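Local coordinates for protein glyoxalase-related enzyme, AraC type (Clostridium phytofermentans, PDB 3BT3) that is of unknown function but belongs to the glyoxalase-related VOC superfamily and is probably part of an AraC-type transcription regulator, at residues D102-H105 and K106-E110; Q122-G125 and A126-S130. All blocks are in the same frame, centred on the assembly; numbering follows the deposited sequence.

Contact 1. Residues D102-H105 and K106-E110; sequences DALH and KYVKE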
# COMPACT_ATOMS: atom_id res chain seq x y z
N ASP A 102 4.39 21.97 -0.53
CA ASP A 102 5.53 22.86 -0.68
C ASP A 102 6.51 22.61 0.46
O ASP A 102 7.72 22.59 0.26
CB ASP A 102 5.07 24.31 -0.67
CG ASP A 102 4.13 24.62 -1.82
OD1 ASP A 102 4.62 24.71 -2.97
OD2 ASP A 102 2.91 24.75 -1.57
N ALA A 103 5.98 22.44 1.67
CA ALA A 103 6.82 22.17 2.82
C ALA A 103 7.58 20.87 2.60
O ALA A 103 8.76 20.78 2.91
CB ALA A 103 5.96 22.08 4.09
N LEU A 104 6.91 19.85 2.06
CA LEU A 104 7.59 18.58 1.81
C LEU A 104 8.79 18.74 0.89
O LEU A 104 9.89 18.31 1.21
CB LEU A 104 6.64 17.55 1.20
CG LEU A 104 7.34 16.29 0.67
CD1 LEU A 104 8.02 15.58 1.81
CD2 LEU A 104 6.34 15.36 0.00
N HIS A 105 8.56 19.35 -0.26
CA HIS A 105 9.61 19.55 -1.25
C HIS A 105 10.82 20.27 -0.66
O HIS A 105 11.97 19.90 -0.90
CB HIS A 105 9.05 20.32 -2.43
CG HIS A 105 9.98 20.37 -3.61
ND1 HIS A 105 11.10 21.16 -3.64
CD2 HIS A 105 9.95 19.71 -4.79
CE1 HIS A 105 11.72 20.99 -4.79
NE2 HIS A 105 11.05 20.11 -5.51
N LYS A 106 10.54 21.31 0.12
CA LYS A 106 11.59 22.10 0.75
C LYS A 106 12.33 21.27 1.80
O LYS A 106 13.56 21.37 1.92
CB LYS A 106 10.97 23.34 1.40
CG LYS A 106 11.95 24.25 2.10
CD LYS A 106 11.28 25.59 2.40
CE LYS A 106 12.18 26.52 3.21
NZ LYS A 106 12.33 26.06 4.62
N TYR A 107 11.60 20.45 2.54
CA TYR A 107 12.21 19.61 3.57
C TYR A 107 13.18 18.63 2.92
O TYR A 107 14.33 18.50 3.35
CB TYR A 107 11.13 18.83 4.32
CG TYR A 107 11.64 18.13 5.55
CD1 TYR A 107 12.02 18.86 6.68
CD2 TYR A 107 11.71 16.74 5.61
CE1 TYR A 107 12.44 18.22 7.84
CE2 TYR A 107 12.13 16.09 6.77
CZ TYR A 107 12.49 16.84 7.88
OH TYR A 107 12.87 16.20 9.04
N VAL A 108 12.72 17.93 1.89
CA VAL A 108 13.54 16.97 1.17
C VAL A 108 14.78 17.67 0.63
O VAL A 108 15.91 17.26 0.91
CB VAL A 108 12.75 16.31 0.00
CG1 VAL A 108 13.67 15.46 -0.85
CG2 VAL A 108 11.61 15.46 0.55
N LYS A 109 14.57 18.74 -0.15
CA LYS A 109 15.69 19.48 -0.71
C LYS A 109 16.64 19.95 0.40
O LYS A 109 17.85 19.83 0.28
CB LYS A 109 15.20 20.69 -1.52
CG LYS A 109 14.98 20.40 -3.01
CD LYS A 109 16.26 19.90 -3.66
CE LYS A 109 16.41 20.40 -5.10
NZ LYS A 109 15.38 19.86 -6.03
N GLU A 110 16.07 20.48 1.47
CA GLU A 110 16.87 20.97 2.58
C GLU A 110 17.71 19.87 3.20
O GLU A 110 18.79 20.15 3.73
CB GLU A 110 15.97 21.58 3.66
CG GLU A 110 16.12 23.08 3.79
CD GLU A 110 15.65 23.82 2.54
OE1 GLU A 110 16.05 23.43 1.42
OE2 GLU A 110 14.89 24.81 2.69
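The imidazole of His105 has the backbone N of the adjoining residue Lys106 at a ring edge, close to the ring plane, while from the next turn of the helix Lys109 CG approaches obliquely, 3.8 Å from His105 CE1. The pairs His105-Lys109 and Leu104-Val108 show the i to i+4 packing of an alpha helix, here most of helix 101-110, which lies between strands 92-99 and 120-122 in the chain. His105 and Lys109 run side by side in the same direction. With its CG opposite the backbone N (chi1 -170°), the histidine leans along the helix toward Lys109, whose bent chain brings NZ to 4.0 Å from His105 CE1. If the imidazole were protonated, the lysine would probably disfavour that charge; Lys109 NZ also has a long, weak ion pair with Asp114.

Another flank is apolar and buried. Leu104 and Val108 also point the same way, Leu104 CD1 touching Val108 CG2 at 3.8 Å. Val108 CG2 stands beside its own backbone N, an arrangement that turns it back toward Leu104. Leu104 further packs on Tyr18 of the second subunit, and Val108 on Leu43 and Trp113 of its own chain.

Four successive backbone bonds, from Lys106 N to Asp102 O through Lys109 N to His105 O, tie the two turns together. The straightest joins Val108 N to Leu104 O, 2.9 Å at 175°. On the exposed flank, Lys106 keeps an extended chain until a bend at its last torsion, and its NZ forms a salt bridge with Glu110 OE2 at 3.4 Å.

Contact 2. Residues Q122-G125 and A126-S130; sequences QPWG and ARECS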
# COMPACT_ATOMS: atom_id res chain seq x y z
N GLN A 122 -1.76 18.42 -11.75
CA GLN A 122 -2.35 17.31 -12.48
C GLN A 122 -3.73 17.67 -13.02
O GLN A 122 -4.48 18.42 -12.40
CB GLN A 122 -2.47 16.08 -11.57
CG GLN A 122 -1.16 15.38 -11.25
CD GLN A 122 -0.58 14.66 -12.44
OE1 GLN A 122 0.38 13.89 -12.31
NE2 GLN A 122 -1.13 14.90 -13.62
N PRO A 123 -4.09 17.11 -14.19
CA PRO A 123 -5.40 17.40 -14.78
C PRO A 123 -6.53 17.06 -13.82
O PRO A 123 -7.56 17.73 -13.82
CB PRO A 123 -5.44 16.52 -16.01
CG PRO A 123 -3.98 16.34 -16.36
CD PRO A 123 -3.35 16.14 -15.01
N TRP A 124 -6.32 16.04 -12.99
CA TRP A 124 -7.37 15.63 -12.06
C TRP A 124 -7.56 16.47 -10.81
O TRP A 124 -8.21 16.02 -9.87
CB TRP A 124 -7.21 14.15 -11.66
CG TRP A 124 -5.80 13.68 -11.43
CD1 TRP A 124 -4.89 13.32 -12.38
CD2 TRP A 124 -5.15 13.52 -10.16
NE1 TRP A 124 -3.71 12.93 -11.78
CE2 TRP A 124 -3.85 13.04 -10.42
CE3 TRP A 124 -5.55 13.73 -8.83
CZ2 TRP A 124 -2.92 12.77 -9.39
CZ3 TRP A 124 -4.63 13.46 -7.80
CH2 TRP A 124 -3.33 12.98 -8.10
N GLY A 125 -7.01 17.67 -10.79
CA GLY A 125 -7.22 18.55 -9.65
C GLY A 125 -6.28 18.51 -8.45
O GLY A 125 -6.72 18.74 -7.32
N ALA A 126 -5.00 18.24 -8.68
CA ALA A 126 -4.05 18.21 -7.57
C ALA A 126 -2.63 18.56 -7.99
O ALA A 126 -2.23 18.40 -9.14
CB ALA A 126 -4.07 16.85 -6.90
N ARG A 127 -1.86 19.05 -7.03
CA ARG A 127 -0.47 19.36 -7.31
C ARG A 127 0.30 18.13 -6.84
O ARG A 127 -0.03 17.53 -5.81
CB ARG A 127 -0.03 20.62 -6.56
CG ARG A 127 -0.63 21.90 -7.12
CD ARG A 127 0.27 23.09 -6.88
NE ARG A 127 0.41 23.37 -5.47
CZ ARG A 127 1.45 23.98 -4.91
NH1 ARG A 127 2.47 24.39 -5.66
NH2 ARG A 127 1.47 24.17 -3.60
N GLU A 128 1.31 17.73 -7.59
CA GLU A 128 2.06 16.56 -7.20
C GLU A 128 3.54 16.66 -7.54
O GLU A 128 3.98 17.57 -8.24
CB GLU A 128 1.45 15.31 -7.85
CG GLU A 128 2.26 14.67 -8.96
CD GLU A 128 1.82 13.23 -9.24
OE1 GLU A 128 0.61 13.02 -9.49
OE2 GLU A 128 2.68 12.32 -9.22
N CYS A 129 4.30 15.72 -6.99
CA CYS A 129 5.72 15.61 -7.24
C CYS A 129 6.07 14.20 -6.79
O CYS A 129 5.43 13.66 -5.88
CB CYS A 129 6.52 16.64 -6.44
SG CYS A 129 6.65 16.33 -4.67
N SER A 130 7.04 13.59 -7.45
CA SER A 130 7.44 12.25 -7.07
C SER A 130 8.88 12.26 -6.57
O SER A 130 9.69 13.09 -6.97
CB SER A 130 7.25 11.29 -8.25
OG SER A 130 7.90 11.75 -9.42
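From Gln122 to Ala126 the backbone reverses through a type I turn with Pro123 and Trp124 at its corners, closed by a bond of 3.1 Å from Gly125 N to Gln122 O, and a second bond runs from Gln122 N to Ala126 O, 2.7 Å long and nearly straight at 172°. Gly125 takes the left-handed conformation (phi 89°) that completes the reversal; at its backbone angles a beta carbon would be jammed against the carbonyl O of Trp124, which accounts for a glycine here.

Over this turn folds the indole of Trp124. One face of the ring receives Gln122 CB, 3.4 Å above the plane and offset toward the rim. The six-membered part of the indole reaches forward to the start of the strand, where CZ3 lies 3.6 Å from Ala126 CB in an oblique approach.

Such a turn, with glycine following its two corner residues, is the type I turn plus G1 bulge of a 3:5 beta hairpin. It connects strand 120-122, an outer strand of its sheet within this chain, to strand 126-132 in one of the protein's two mixed four-stranded sheets.

On the sheet face that carries Ala126, Glu128 extends straight beyond CG and brings its carboxylate up beside both Trp124 and Gln122. Its OE1 lies 3.5 Å from Trp124 CZ2, the carboxylate and indole planes turned 76° apart. The first torsion of Gln122 puts its CG beside its backbone N, 3.4 Å from Glu128 OE1. That carboxylate oxygen is held by a salt bridge to Arg140 on the adjoining strand 138-144, while Phe142 of that strand meets the indole of Trp124 edge-to-face.

How the contacts relate
Contact 1 closes before contact 2 opens, and their centres lie about 17 Å apart. Strand 92-99, helix 101-110 and strands 120-122, 126-132 and 138-144 form one beta-alpha-beta-beta-beta module, as in the VOC superfamily, with contact 1 on its helix and contact 2 at its hairpin. The helix packs against the sheet, Ile101 at its start touching Arg127 and Cys129. A direct link joins the contacts: Asp102 OD2 forms a salt bridge of 2.6 Å with Arg127 NH2, tying the beginning of the helix to the strand. Arg127 thus faces the helix while Ala126 and Glu128 occupy the other face of the sheet. Contact 1 also borders the second subunit, whereas contact 2 touches no other chain of the assembly.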